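Local coordinates for KLLA0C04147p (Kluyveromyces lactis, PDB 5H2A), which is the ankyrin-repeat domain of the yeast oxysterol-binding-protein relative Osh1, a protein that probably binds sterols and transfers them between membranes, at residues Ile120-Leu125 / Val147-Tyr152; Ala154-Glu159 / Glu183-Asn188. All coordinates share one frame; numbering follows the deposited sequence.

Overall arrangement
Following the chain from its N terminus, contact 1 comes first: the loop 120-125, which follows helix 108-115, meets the long helix 139-165 through 147-152, and the 21 residues in between form the loop that this contact closes. Contact 2 opens a little further along the same helix, at 154-159, and closes where the chain leaves helix 179-184 at 183-188. The two are therefore in series, neither nesting nor crossing, with centres about 12 Å apart. They also touch directly, since Leu184 packs on Cys123, Arg149 and Tyr152. Helix 139-165 is thus tied at successive places to the loop after helix 108-115 and to the C-terminal end of helix 179-184.

Contact 1 (Ile120-Leu125 / Val147-Tyr152); sequences INDCIL and VARANY
Arg149 reaches from helix 139-165 to the turn at Asp122, and its flat guanidinium stands steeply against the carboxylate, the two planes 76° apart. This is not the side-by-side, two-pronged pairing of an arginine and an acid. Instead NE of Arg149 points at OD2 of Asp122 over 3.1 Å in a nearly straight salt-bridge hydrogen bond (173°). The oxygen lies in the guanidinium plane, whereas NE approaches it from above the carboxylate plane. Arginine suits the place because its long chain, extended as far as CD and then bent at chi3 (-76°), carries several N-H groups across the gap. At the same edge of the group, NH2 of Arg149 makes a weak, strongly bent bond of 2.8 Å to the backbone O of Asp122. Over one face lies the sulfur of Cys123, its SG 3.7 Å from NH2 of Arg149 and offset toward the rim; a polarisable thiol can lie against the flat cation without competing for its in-plane N-H groups.

The loop is shaped by a type I turn from Asn121 to Ile124. Within it Asn121 forms an Asx turn, its OD1 accepting from the backbone N of Cys123 at 2.9 Å. Buried Asp122 shares its charge between two arginines, OD1 pairing with Arg180, and this probably favours the ionised form. Arg149 NH2 also bonds to Gln131.

Met115 of helix 108-115 packs on both Asp122 and Ala148, while helix 179-184 supplies Arg180 and Leu184 beside the loop, so the contact joins the loop after helix 108-115, in the ankyrin-repeat region, to helices 139-165 and 179-184.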
loop_
_atom_site.group_PDB
_atom_site.type_symbol
_atom_site.label_atom_id
_atom_site.label_comp_id
_atom_site.label_asym_id
_atom_site.label_seq_id
_atom_site.Cartn_x
_atom_site.Cartn_y
_atom_site.Cartn_z
ATOM N N ILE A 120 -3.216 1.074 6.273
ATOM C CA ILE A 120 -2.016 0.392 6.744
ATOM C C ILE A 120 -1.393 -0.381 5.588
ATOM O O ILE A 120 -2.087 -0.878 4.696
ATOM C CB ILE A 120 -2.331 -0.553 7.918
ATOM C CG1 ILE A 120 -1.062 -0.882 8.709
ATOM C CG2 ILE A 120 -2.985 -1.849 7.412
ATOM C CD1 ILE A 120 -0.464 0.364 9.444
ATOM N N ASN A 121 -0.070 -0.448 5.576
ATOM C CA ASN A 121 0.643 -1.312 4.637
ATOM C C ASN A 121 1.555 -2.227 5.455
ATOM O O ASN A 121 2.670 -1.843 5.825
ATOM C CB ASN A 121 1.416 -0.497 3.602
ATOM C CG ASN A 121 2.021 -1.375 2.526
ATOM O OD1 ASN A 121 2.006 -2.599 2.641
ATOM N ND2 ASN A 121 2.580 -0.764 1.496
ATOM N N ASP A 122 1.073 -3.447 5.733
ATOM C CA ASP A 122 1.843 -4.447 6.456
ATOM C C ASP A 122 2.798 -5.231 5.556
ATOM O O ASP A 122 3.308 -6.277 5.996
ATOM C CB ASP A 122 0.912 -5.414 7.200
ATOM C CG ASP A 122 0.033 -6.235 6.261
ATOM O OD1 ASP A 122 -0.105 -5.885 5.066
ATOM O OD2 ASP A 122 -0.529 -7.243 6.729
ATOM N N CYS A 123 3.056 -4.756 4.331
ATOM C CA CYS A 123 4.014 -5.397 3.428
ATOM C C CYS A 123 5.350 -4.674 3.348
ATOM O O CYS A 123 6.280 -5.171 2.697
ATOM C CB CYS A 123 3.410 -5.504 2.024
ATOM S SG CYS A 123 1.965 -6.582 1.998
ATOM N N ILE A 124 5.486 -3.529 4.010
ATOM C CA ILE A 124 6.703 -2.726 3.894
ATOM C C ILE A 124 7.890 -3.448 4.522
ATOM O O ILE A 124 7.806 -3.977 5.642
ATOM C CB ILE A 124 6.469 -1.348 4.536
ATOM C CG1 ILE A 124 5.442 -0.578 3.692
ATOM C CG2 ILE A 124 7.781 -0.606 4.695
ATOM C CD1 ILE A 124 4.904 0.675 4.342
ATOM N N LEU A 125 9.013 -3.479 3.792
ATOM C CA LEU A 125 10.250 -4.078 4.283
ATOM C C LEU A 125 11.089 -3.020 4.988
ATOM O O LEU A 125 11.265 -1.916 4.463
ATOM C CB LEU A 125 11.059 -4.672 3.124
ATOM C CG LEU A 125 10.324 -5.712 2.275
ATOM C CD1 LEU A 125 11.256 -6.282 1.197
ATOM C CD2 LEU A 125 9.819 -6.808 3.176
ATOM N N VAL A 147 -3.608 -13.957 10.517
ATOM C CA VAL A 147 -5.026 -14.127 10.203
ATOM C C VAL A 147 -5.651 -12.814 9.750
ATOM O O VAL A 147 -6.477 -12.788 8.823
ATOM C CB VAL A 147 -5.772 -14.733 11.403
ATOM C CG1 VAL A 147 -7.259 -14.866 11.054
ATOM C CG2 VAL A 147 -5.190 -16.114 11.746
ATOM N N ALA A 148 -5.277 -11.700 10.380
ATOM C CA ALA A 148 -5.794 -10.411 9.927
ATOM C C ALA A 148 -5.401 -10.143 8.480
ATOM O O ALA A 148 -6.209 -9.635 7.690
ATOM C CB ALA A 148 -5.294 -9.285 10.833
ATOM N N ARG A 149 -4.170 -10.482 8.102
ATOM C CA ARG A 149 -3.800 -10.316 6.701
ATOM C C ARG A 149 -4.638 -11.214 5.794
ATOM O O ARG A 149 -5.137 -10.764 4.758
ATOM C CB ARG A 149 -2.313 -10.605 6.465
ATOM C CG ARG A 149 -2.044 -10.333 4.959
ATOM C CD ARG A 149 -0.675 -10.625 4.521
ATOM N NE ARG A 149 0.262 -9.605 4.948
ATOM C CZ ARG A 149 1.542 -9.649 4.623
ATOM N NH1 ARG A 149 1.986 -10.650 3.875
ATOM N NH2 ARG A 149 2.371 -8.717 5.052
ATOM N N ALA A 150 -4.766 -12.500 6.148
ATOM C CA ALA A 150 -5.562 -13.411 5.324
ATOM C C ALA A 150 -6.986 -12.894 5.143
ATOM O O ALA A 150 -7.538 -12.959 4.039
ATOM C CB ALA A 150 -5.584 -14.814 5.937
ATOM N N ASN A 151 -7.587 -12.361 6.209
ATOM C CA ASN A 151 -8.924 -11.773 6.112
ATOM C C ASN A 151 -8.950 -10.588 5.163
ATOM O O ASN A 151 -9.899 -10.416 4.383
ATOM C CB ASN A 151 -9.398 -11.314 7.488
ATOM C CG ASN A 151 -9.687 -12.460 8.406
ATOM O OD1 ASN A 151 -9.781 -13.599 7.967
ATOM N ND2 ASN A 151 -9.831 -12.168 9.694
ATOM N N TYR A 152 -7.936 -9.734 5.247
ATOM C CA TYR A 152 -7.890 -8.573 4.380
ATOM C C TYR A 152 -7.725 -8.996 2.930
ATOM O O TYR A 152 -8.360 -8.425 2.032
ATOM C CB TYR A 152 -6.742 -7.655 4.798
ATOM C CG TYR A 152 -6.704 -6.436 3.921
ATOM C CD1 TYR A 152 -7.551 -5.360 4.163
ATOM C CD2 TYR A 152 -5.844 -6.367 2.837
ATOM C CE1 TYR A 152 -7.528 -4.230 3.350
ATOM C CE2 TYR A 152 -5.817 -5.254 2.015
ATOM C CZ TYR A 152 -6.658 -4.185 2.285
ATOM O OH TYR A 152 -6.624 -3.085 1.465
#

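Contact 2 (Ala154-Glu159 / Glu183-Asn188); sequences AEIAQE and ELLDIN
Ile156 is the first residue of 154-159 to meet the other segment, touching Leu185 through its branch methyl: CG2 of Ile156 lies 3.9 Å from CD2 of Leu185. The two side chains cross at about a right angle, so the meeting is a local one between methyls. With CG1 swung opposite the backbone N (chi1 -163°), the branch at CB holds CG2 close to the helix on the side of Leu185, and an all-hydrocarbon side chain suits this buried position.

Ala157 follows, and its small side chain lets Leu185 come close to the helix backbone itself. CD2 of Leu185 sits 3.7 Å from CA of Ala157 and 3.8 Å from N of Ala157, nearer than it comes to CB of Ala157. The alpha carbons of Ala157 and Leu185 are 6.5 Å apart, the closest such approach here. The methyl CD2 makes the closest contacts of Leu185 with both Ile156 and Ala157; no hydrogen bond joins the two segments. Further on, Glu159 bonds through OE1 to His171.

Leu185 is the first residue past helix 179-184 to leave helical angles, and its apolar side chain is directed at helix 139-165 just where the backbone departs from the helix. The chain then turns at Asp186, whose OD1 accepts from N of Asn188 at 2.9 Å in an Asx turn.

Ile175 of helix 169-176 touches both Ile156 and Leu185, and Leu176 and Phe160 flank the latter, so the contact forms part of an apolar layer among helices 139-165, 169-176 and 179-184.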
loop_
_atom_site.group_PDB
_atom_site.type_symbol
_atom_site.label_atom_id
_atom_site.label_comp_id
_atom_site.label_asym_id
_atom_site.label_seq_id
_atom_site.Cartn_x
_atom_site.Cartn_y
_atom_site.Cartn_z
ATOM N N ALA A 154 -8.705 -11.820 1.587
ATOM C CA ALA A 154 -9.983 -12.368 1.141
ATOM C C ALA A 154 -10.955 -11.261 0.748
ATOM O O ALA A 154 -11.634 -11.353 -0.286
ATOM C CB ALA A 154 -10.574 -13.251 2.243
ATOM N N GLU A 155 -11.025 -10.193 1.546
ATOM C CA GLU A 155 -11.978 -9.131 1.264
ATOM C C GLU A 155 -11.588 -8.349 0.017
ATOM O O GLU A 155 -12.427 -8.098 -0.852
ATOM C CB GLU A 155 -12.094 -8.205 2.472
ATOM C CG GLU A 155 -12.728 -8.891 3.667
ATOM C CD GLU A 155 -12.790 -7.991 4.882
ATOM O OE1 GLU A 155 -11.730 -7.446 5.272
ATOM O OE2 GLU A 155 -13.901 -7.826 5.437
ATOM N N ILE A 156 -10.316 -7.948 -0.094
ATOM C CA ILE A 156 -9.935 -7.132 -1.246
ATOM C C ILE A 156 -9.946 -7.958 -2.536
ATOM O O ILE A 156 -10.232 -7.423 -3.617
ATOM C CB ILE A 156 -8.574 -6.456 -0.984
ATOM C CG1 ILE A 156 -8.349 -5.299 -1.949
ATOM C CG2 ILE A 156 -7.396 -7.471 -1.039
ATOM C CD1 ILE A 156 -9.248 -4.113 -1.658
ATOM N N ALA A 157 -9.653 -9.258 -2.462
ATOM C CA ALA A 157 -9.742 -10.083 -3.670
ATOM C C ALA A 157 -11.185 -10.206 -4.146
ATOM O O ALA A 157 -11.446 -10.236 -5.358
ATOM C CB ALA A 157 -9.138 -11.472 -3.415
ATOM N N GLN A 158 -12.130 -10.265 -3.204
ATOM C CA GLN A 158 -13.548 -10.256 -3.566
ATOM C C GLN A 158 -13.954 -8.905 -4.153
ATOM O O GLN A 158 -14.684 -8.840 -5.160
ATOM C CB GLN A 158 -14.374 -10.608 -2.323
ATOM C CG GLN A 158 -15.873 -10.730 -2.516
ATOM C CD GLN A 158 -16.543 -11.169 -1.216
ATOM O OE1 GLN A 158 -16.651 -10.387 -0.266
ATOM N NE2 GLN A 158 -16.951 -12.436 -1.151
ATOM N N GLU A 159 -13.461 -7.812 -3.561
ATOM C CA GLU A 159 -13.728 -6.484 -4.107
ATOM C C GLU A 159 -13.126 -6.326 -5.507
ATOM O O GLU A 159 -13.763 -5.753 -6.404
ATOM C CB GLU A 159 -13.187 -5.417 -3.150
ATOM C CG GLU A 159 -13.452 -3.995 -3.622
ATOM C CD GLU A 159 -13.059 -2.934 -2.593
ATOM O OE1 GLU A 159 -13.126 -1.730 -2.918
ATOM O OE2 GLU A 159 -12.694 -3.303 -1.459
ATOM N N GLU A 183 0.533 -5.383 -3.704
ATOM C CA GLU A 183 1.300 -6.547 -3.251
ATOM C C GLU A 183 0.415 -7.762 -2.967
ATOM O O GLU A 183 0.813 -8.903 -3.243
ATOM C CB GLU A 183 2.095 -6.195 -1.985
ATOM C CG GLU A 183 3.273 -5.276 -2.219
ATOM C CD GLU A 183 4.143 -5.760 -3.362
ATOM O OE1 GLU A 183 4.497 -6.962 -3.362
ATOM O OE2 GLU A 183 4.458 -4.943 -4.260
ATOM N N LEU A 184 -0.773 -7.552 -2.396
ATOM C CA LEU A 184 -1.578 -8.673 -1.909
ATOM C C LEU A 184 -2.538 -9.241 -2.953
ATOM O O LEU A 184 -3.138 -10.298 -2.716
ATOM C CB LEU A 184 -2.363 -8.242 -0.664
ATOM C CG LEU A 184 -1.437 -7.924 0.522
ATOM C CD1 LEU A 184 -2.238 -7.558 1.760
ATOM C CD2 LEU A 184 -0.499 -9.082 0.804
ATOM N N LEU A 185 -2.717 -8.568 -4.074
ATOM C CA LEU A 185 -3.540 -9.078 -5.167
ATOM C C LEU A 185 -2.638 -9.668 -6.246
ATOM O O LEU A 185 -1.538 -9.166 -6.494
ATOM C CB LEU A 185 -4.398 -7.963 -5.757
ATOM C CG LEU A 185 -5.495 -7.390 -4.865
ATOM C CD1 LEU A 185 -6.027 -6.101 -5.480
ATOM C CD2 LEU A 185 -6.639 -8.412 -4.699
ATOM N N ASP A 186 -3.102 -10.740 -6.872
ATOM C CA ASP A 186 -2.370 -11.404 -7.948
ATOM C C ASP A 186 -3.280 -11.350 -9.170
ATOM O O ASP A 186 -4.175 -12.189 -9.320
ATOM C CB ASP A 186 -2.022 -12.844 -7.576
ATOM C CG ASP A 186 -1.212 -13.554 -8.653
ATOM O OD1 ASP A 186 -0.971 -12.963 -9.726
ATOM O OD2 ASP A 186 -0.823 -14.712 -8.418
ATOM N N ILE A 187 -3.064 -10.362 -10.038
ATOM C CA ILE A 187 -3.914 -10.241 -11.219
ATOM C C ILE A 187 -3.733 -11.424 -12.160
ATOM O O ILE A 187 -4.552 -11.621 -13.064
ATOM C CB ILE A 187 -3.641 -8.883 -11.908
ATOM C CG1 ILE A 187 -4.805 -8.474 -12.828
ATOM C CG2 ILE A 187 -2.322 -8.907 -12.684
ATOM C CD1 ILE A 187 -4.623 -7.062 -13.372
ATOM N N ASN A 188 -2.702 -12.242 -11.949
ATOM C CA ASN A 188 -2.460 -13.418 -12.779
ATOM C C ASN A 188 -2.909 -14.717 -12.127
ATOM O O ASN A 188 -2.556 -15.798 -12.615
ATOM C CB ASN A 188 -0.980 -13.474 -13.153
ATOM C CG ASN A 188 -0.581 -12.292 -14.021
ATOM O OD1 ASN A 188 -1.095 -12.134 -15.130
ATOM N ND2 ASN A 188 0.290 -11.436 -13.508
#